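Long-range contacts in ribonuclease J (Methanolobus psychrophilus R15, PDB 5HAB), which probably degrades RNA as an exoribonuclease that works from the 5' end, joining a metallo-beta-lactamase fold to a beta-CASP domain: residues B[265-270]-B[374-379]; B[245-250]-B[405-410]. The protein carries 1 engineered substitution. One frame throughout, in Å; residues are numbered along the deposited sequence.

Interaction 1 (B[265-270]-B[374-379]). With nucleotides of chain D.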
# COMPACT_ATOMS: atom_id res chain seq x y z
N THR B 265 17.61 14.54 -15.37
CA THR B 265 18.48 14.02 -14.32
C THR B 265 18.43 12.49 -14.27
O THR B 265 17.38 11.88 -14.45
CB THR B 265 18.12 14.59 -12.94
OG1 THR B 265 19.00 14.05 -11.95
CG2 THR B 265 16.67 14.27 -12.58
N THR B 266 19.59 11.88 -14.04
CA THR B 266 19.70 10.42 -14.02
C THR B 266 20.99 9.97 -13.32
O THR B 266 21.77 10.80 -12.84
CB THR B 266 19.68 9.84 -15.45
OG1 THR B 266 19.72 8.41 -15.40
CG2 THR B 266 20.88 10.34 -16.25
N PHE B 267 21.18 8.66 -13.24
CA PHE B 267 22.39 8.08 -12.66
C PHE B 267 23.60 8.45 -13.50
O PHE B 267 23.63 8.15 -14.69
CB PHE B 267 22.28 6.56 -12.56
CG PHE B 267 21.02 6.07 -11.89
CD1 PHE B 267 20.91 6.08 -10.51
CD2 PHE B 267 19.96 5.59 -12.64
CE1 PHE B 267 19.77 5.63 -9.89
CE2 PHE B 267 18.81 5.14 -12.02
CZ PHE B 267 18.71 5.16 -10.64
N ALA B 268 24.59 9.08 -12.89
CA ALA B 268 25.81 9.42 -13.61
C ALA B 268 26.48 8.15 -14.16
O ALA B 268 27.13 8.18 -15.20
CB ALA B 268 26.77 10.18 -12.72
N SER B 269 26.28 7.04 -13.46
CA SER B 269 26.88 5.76 -13.86
C SER B 269 26.07 5.02 -14.93
O SER B 269 26.55 4.03 -15.48
CB SER B 269 27.04 4.85 -12.64
OG SER B 269 25.81 4.65 -11.98
N HIS B 270 24.86 5.48 -15.23
CA HIS B 270 24.05 4.82 -16.25
C HIS B 270 24.40 5.37 -17.63
O HIS B 270 23.68 6.20 -18.18
CB HIS B 270 22.55 4.96 -15.98
CG HIS B 270 21.73 3.89 -16.61
ND1 HIS B 270 22.11 3.24 -17.76
CD2 HIS B 270 20.55 3.33 -16.24
CE1 HIS B 270 21.20 2.34 -18.08
NE2 HIS B 270 20.24 2.37 -17.17
N SER B 374 14.90 10.50 -15.06
CA SER B 374 15.10 9.21 -15.70
C SER B 374 15.69 8.23 -14.69
O SER B 374 16.82 7.77 -14.83
CB SER B 374 16.01 9.34 -16.91
OG SER B 374 15.92 8.17 -17.70
N ALA B 375 14.89 7.93 -13.66
CA ALA B 375 15.31 7.10 -12.53
C ALA B 375 14.13 6.82 -11.62
O ALA B 375 13.11 7.52 -11.66
CB ALA B 375 16.43 7.78 -11.75
N ASN B 376 14.26 5.79 -10.79
CA ASN B 376 13.25 5.47 -9.80
C ASN B 376 13.62 6.06 -8.45
O ASN B 376 14.77 6.44 -8.23
CB ASN B 376 13.08 3.96 -9.67
CG ASN B 376 14.33 3.28 -9.13
OD1 ASN B 376 15.45 3.76 -9.33
ND2 ASN B 376 14.15 2.16 -8.44
N VAL B 377 12.66 6.13 -7.54
CA VAL B 377 12.94 6.54 -6.18
C VAL B 377 13.32 5.29 -5.40
O VAL B 377 12.57 4.32 -5.38
CB VAL B 377 11.74 7.26 -5.53
CG1 VAL B 377 12.15 7.94 -4.23
CG2 VAL B 377 11.13 8.26 -6.50
N ILE B 378 14.49 5.31 -4.76
CA ILE B 378 14.93 4.17 -3.94
C ILE B 378 14.05 4.06 -2.70
O ILE B 378 13.89 5.03 -1.96
CB ILE B 378 16.43 4.27 -3.58
CG1 ILE B 378 17.32 4.05 -4.81
CG2 ILE B 378 16.78 3.27 -2.48
CD1 ILE B 378 17.49 5.24 -5.70
N PRO B 379 13.48 2.87 -2.47
CA PRO B 379 12.53 2.61 -1.38
C PRO B 379 13.15 2.68 0.01
O PRO B 379 13.08 1.72 0.77
CB PRO B 379 12.04 1.18 -1.67
CG PRO B 379 12.35 0.95 -3.11
CD PRO B 379 13.62 1.69 -3.35
P A D 2 21.90 -0.16 -7.28
OP1 A D 2 21.82 -1.41 -8.08
OP2 A D 2 22.97 -0.00 -6.26
O5' A D 2 21.97 1.06 -8.30
C5' A D 2 22.99 2.04 -8.20
C4' A D 2 22.43 3.43 -8.05
O4' A D 2 21.21 3.39 -7.27
C3' A D 2 23.32 4.43 -7.33
O3' A D 2 24.30 5.00 -8.17
C2' A D 2 22.33 5.43 -6.76
O2' A D 2 21.96 6.39 -7.74
C1' A D 2 21.12 4.54 -6.45
N9 A D 2 21.06 4.12 -5.04
C8 A D 2 21.10 2.83 -4.56
N7 A D 2 21.00 2.74 -3.26
C5 A D 2 20.86 4.06 -2.85
C6 A D 2 20.71 4.64 -1.58
N6 A D 2 20.67 3.94 -0.44
N1 A D 2 20.60 5.99 -1.52
C2 A D 2 20.64 6.69 -2.66
N3 A D 2 20.78 6.26 -3.91
C4 A D 2 20.88 4.92 -3.94
OP3 A D 1 15.53 0.66 -10.68
P A D 1 16.48 -0.45 -10.39
OP1 A D 1 17.64 -0.33 -11.31
OP2 A D 1 15.71 -1.72 -10.36
O5' A D 1 16.99 -0.24 -8.90
C5' A D 1 17.49 1.01 -8.45
C4' A D 1 18.30 0.84 -7.19
O4' A D 1 17.39 0.56 -6.09
C3' A D 1 19.29 -0.32 -7.23
O3' A D 1 20.49 0.01 -6.53
C2' A D 1 18.55 -1.44 -6.52
O2' A D 1 19.39 -2.40 -5.90
C1' A D 1 17.71 -0.68 -5.49
N9 A D 1 16.45 -1.36 -5.17
C8 A D 1 15.63 -2.00 -6.08
N7 A D 1 14.57 -2.55 -5.54
C5 A D 1 14.69 -2.26 -4.19
C6 A D 1 13.88 -2.56 -3.09
N6 A D 1 12.74 -3.26 -3.18
N1 A D 1 14.28 -2.13 -1.87
C2 A D 1 15.43 -1.44 -1.78
N3 A D 1 16.28 -1.09 -2.75
C4 A D 1 15.85 -1.53 -3.95
P A D 3 25.85 4.61 -8.02
OP1 A D 3 26.61 5.27 -9.12
OP2 A D 3 25.95 3.14 -7.85
O5' A D 3 26.28 5.29 -6.64
C5' A D 3 26.50 6.69 -6.54
C4' A D 3 25.26 7.43 -6.10
O4' A D 3 25.05 7.26 -4.67
C3' A D 3 25.28 8.93 -6.29
O3' A D 3 24.99 9.31 -7.62
C2' A D 3 24.24 9.41 -5.28
O2' A D 3 22.92 9.25 -5.81
C1' A D 3 24.42 8.41 -4.14
N9 A D 3 25.23 8.95 -3.03
C8 A D 3 26.58 8.82 -2.78
N7 A D 3 26.97 9.43 -1.69
C5 A D 3 25.81 9.99 -1.18
C6 A D 3 25.55 10.77 -0.03
N6 A D 3 26.48 11.14 0.86
N1 A D 3 24.27 11.17 0.18
C2 A D 3 23.33 10.81 -0.70
N3 A D 3 23.45 10.08 -1.81
C4 A D 3 24.73 9.70 -1.99
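Where the neighbouring parallel strands 262-266 and 370-374 of the beta-CASP sheet come to their C-terminal ends, T265 and T266 grip S374 with two hydrogen bonds. S374 N donates to T265 O at 2.9 Å, as between neighbouring strands. T266 answers with its side chain: OG1, turned anti to its own N (chi1 -177°), donates to S374 O over 3.0 Å, tilted 25° from the carbonyl plane. As in many open alpha/beta folds, the loops beyond such strand ends build the binding surface, and here both loops reach RNA. The F267 ring comes against the methyl of A375 (CE2 to CB 3.6 Å), approaching it obliquely, and turns its edge to N376, whose OD1 is 3.8 Å from CZ. Another part of that edge meets the sugar of A2 of chain D, with CD1 3.0 Å from O2'. H345 adds an edge-to-face ring contact to F267. OP3 of the 5' phosphate of A1 of chain D lies over the face of the N376 amide, 3.0 Å from ND2. Farther along, I378 CG1 touches both A1 and A2 of the RNA, and the ring of P379 packs against the A1 base, CG 3.8 Å from C6.

Interaction 2 (B[245-250]-B[405-410]). With SO4 (sulfate ion), chain L; nucleotides of chain D.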
# COMPACT_ATOMS: atom_id res chain seq x y z
N HIS B 245 14.76 3.73 -23.39
CA HIS B 245 15.19 4.55 -24.52
C HIS B 245 13.97 5.16 -25.22
O HIS B 245 13.88 6.37 -25.41
CB HIS B 245 16.02 3.70 -25.48
CG HIS B 245 16.49 4.45 -26.69
ND1 HIS B 245 17.62 5.24 -26.69
CD2 HIS B 245 15.99 4.52 -27.95
CE1 HIS B 245 17.79 5.76 -27.89
NE2 HIS B 245 16.82 5.34 -28.67
N MET B 246 13.01 4.30 -25.58
CA MET B 246 11.80 4.71 -26.27
C MET B 246 10.98 5.71 -25.44
O MET B 246 10.57 6.76 -25.95
CB MET B 246 10.94 3.48 -26.60
CG MET B 246 11.55 2.46 -27.55
SD MET B 246 11.38 2.83 -29.30
CE MET B 246 12.76 3.93 -29.59
N MET B 247 10.75 5.38 -24.17
CA MET B 247 9.97 6.26 -23.30
C MET B 247 10.63 7.63 -23.13
O MET B 247 9.94 8.66 -23.13
CB MET B 247 9.76 5.61 -21.93
CG MET B 247 8.89 4.37 -21.97
SD MET B 247 8.32 3.81 -20.35
CE MET B 247 9.86 3.64 -19.44
N LEU B 248 11.95 7.64 -22.98
CA LEU B 248 12.67 8.89 -22.80
C LEU B 248 12.61 9.72 -24.09
O LEU B 248 12.43 10.94 -24.06
CB LEU B 248 14.11 8.62 -22.38
CG LEU B 248 14.91 9.75 -21.74
CD1 LEU B 248 14.08 10.54 -20.74
CD2 LEU B 248 16.13 9.17 -21.07
N LYS B 249 12.74 9.04 -25.23
CA LYS B 249 12.58 9.69 -26.52
C LYS B 249 11.22 10.39 -26.61
O LYS B 249 11.14 11.57 -26.94
CB LYS B 249 12.72 8.67 -27.65
CG LYS B 249 12.61 9.27 -29.04
CD LYS B 249 12.88 8.23 -30.11
CE LYS B 249 13.07 8.86 -31.48
NZ LYS B 249 13.64 7.89 -32.47
N ASP B 250 10.17 9.64 -26.28
CA ASP B 250 8.81 10.16 -26.35
C ASP B 250 8.61 11.35 -25.42
O ASP B 250 7.96 12.33 -25.79
CB ASP B 250 7.80 9.05 -26.02
CG ASP B 250 6.40 9.34 -26.55
OD1 ASP B 250 6.10 10.51 -26.87
OD2 ASP B 250 5.60 8.38 -26.66
N VAL B 405 10.86 7.69 -15.57
CA VAL B 405 11.09 7.39 -16.98
C VAL B 405 12.29 6.46 -17.02
O VAL B 405 13.40 6.87 -17.34
CB VAL B 405 11.33 8.65 -17.81
CG1 VAL B 405 11.31 8.32 -19.29
CG2 VAL B 405 10.28 9.71 -17.48
N HIS B 406 12.06 5.19 -16.69
CA HIS B 406 13.15 4.34 -16.28
C HIS B 406 12.76 2.88 -16.39
O HIS B 406 11.58 2.53 -16.36
CB HIS B 406 13.57 4.70 -14.85
CG HIS B 406 14.53 3.75 -14.21
ND1 HIS B 406 15.88 3.73 -14.51
CD2 HIS B 406 14.35 2.80 -13.25
CE1 HIS B 406 16.48 2.80 -13.80
NE2 HIS B 406 15.58 2.23 -13.02
N VAL B 407 13.77 2.03 -16.53
CA VAL B 407 13.57 0.59 -16.55
C VAL B 407 14.59 -0.03 -15.59
O VAL B 407 15.72 0.44 -15.48
CB VAL B 407 13.70 0.06 -17.98
CG1 VAL B 407 14.38 -1.28 -18.00
CG2 VAL B 407 12.32 -0.04 -18.63
N SER B 408 14.17 -1.07 -14.86
CA SER B 408 15.02 -1.70 -13.85
C SER B 408 16.30 -2.33 -14.41
O SER B 408 16.32 -2.83 -15.54
CB SER B 408 14.24 -2.78 -13.10
OG SER B 408 15.08 -3.44 -12.16
N GLY B 409 17.35 -2.32 -13.60
CA GLY B 409 18.59 -2.98 -13.97
C GLY B 409 18.72 -4.42 -13.47
O GLY B 409 19.77 -5.03 -13.64
N HIS B 410 17.65 -4.97 -12.90
CA HIS B 410 17.73 -6.29 -12.27
C HIS B 410 16.80 -7.34 -12.88
O HIS B 410 15.70 -7.03 -13.34
CB HIS B 410 17.43 -6.19 -10.77
CG HIS B 410 18.42 -5.36 -10.01
ND1 HIS B 410 19.62 -5.85 -9.56
CD2 HIS B 410 18.37 -4.07 -9.60
CE1 HIS B 410 20.28 -4.90 -8.92
NE2 HIS B 410 19.54 -3.81 -8.93
S SO4 L . 16.04 6.69 -32.11
O1 SO4 L . 14.84 7.41 -32.53
O2 SO4 L . 16.24 5.52 -32.97
O3 SO4 L . 17.20 7.58 -32.22
O4 SO4 L . 15.89 6.25 -30.73
OP3 A D 1 15.53 0.66 -10.68
P A D 1 16.48 -0.45 -10.39
OP1 A D 1 17.64 -0.33 -11.31
OP2 A D 1 15.71 -1.72 -10.36
O5' A D 1 16.99 -0.24 -8.90
C5' A D 1 17.49 1.01 -8.45
C4' A D 1 18.30 0.84 -7.19
O4' A D 1 17.39 0.56 -6.09
C3' A D 1 19.29 -0.32 -7.23
O3' A D 1 20.49 0.01 -6.53
C2' A D 1 18.55 -1.44 -6.52
O2' A D 1 19.39 -2.40 -5.90
C1' A D 1 17.71 -0.68 -5.49
N9 A D 1 16.45 -1.36 -5.17
C8 A D 1 15.63 -2.00 -6.08
N7 A D 1 14.57 -2.55 -5.54
C5 A D 1 14.69 -2.26 -4.19
C6 A D 1 13.88 -2.56 -3.09
N6 A D 1 12.74 -3.26 -3.18
N1 A D 1 14.28 -2.13 -1.87
C2 A D 1 15.43 -1.44 -1.78
N3 A D 1 16.28 -1.09 -2.75
C4 A D 1 15.85 -1.53 -3.95
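M247 reaches from helix 241-253 along the backbone of the 405-410 loop. Its CB begins the contact, 4.1 Å from V405 CG1. CG, anti to the carbonyl carbon (chi1 -66°), carries the chain outward, and the bend about CG-SD (chi3 -55°) brings CE over the main chain of H406, 3.7 Å from its O, with V407 CG2 more loosely beside it at 4.5 Å. V405 CG1 also packs against the next residue of the helix, 3.8 Å from L248 CD1; the L248 and V405 side chains cross at about a right angle. Apolar carbon thus anchors the start of the loop to the helix, where I243 of the second subunit packs on M246 and M247. From H406 to G409 the same loop supplies much of a 5'-monophosphate pocket, the feature consistent with an RNase J that engages RNA by its 5' end. With its CB turned from the helix, H406 aims NE2 in the ring plane at OP3 of A1 of chain D, at 2.8 Å, while R273 NH2 hydrogen-bonds to ND1, the other ring nitrogen. S408 OG donates to OP2 of A1 over 2.6 Å. The backbone N of G409 donates to OP1 of A1 at 3.0 Å. In an ST turn S408 OG also accepts from H410 N (N-H...O 160°), a bond that would limit rotation of the hydroxyl that meets OP2.

The two interactions illustrate how the C-terminal ends of neighbouring strands can serve a single binding site. Their centres lie 11 Å apart, and in chain order the segments run 245-250, 265-270, 374-379, 405-410, so that interaction 2 encloses interaction 1. Strands 262-266, 370-374 and 400-402 are successive neighbours in the parallel sheet, and the loop of interaction 2 follows the last of them; helix 241-253 precedes the first. The contacts also touch directly: S374 OG and V405 O, 2.9 Å apart, probably share a hydrogen bond, and F267 CE2 packs 3.7 Å from H406 CE1. Both converge on the first nucleotide: N376 of interaction 1 and H406, S408 and G409 of interaction 2 meet the same 5' phosphate.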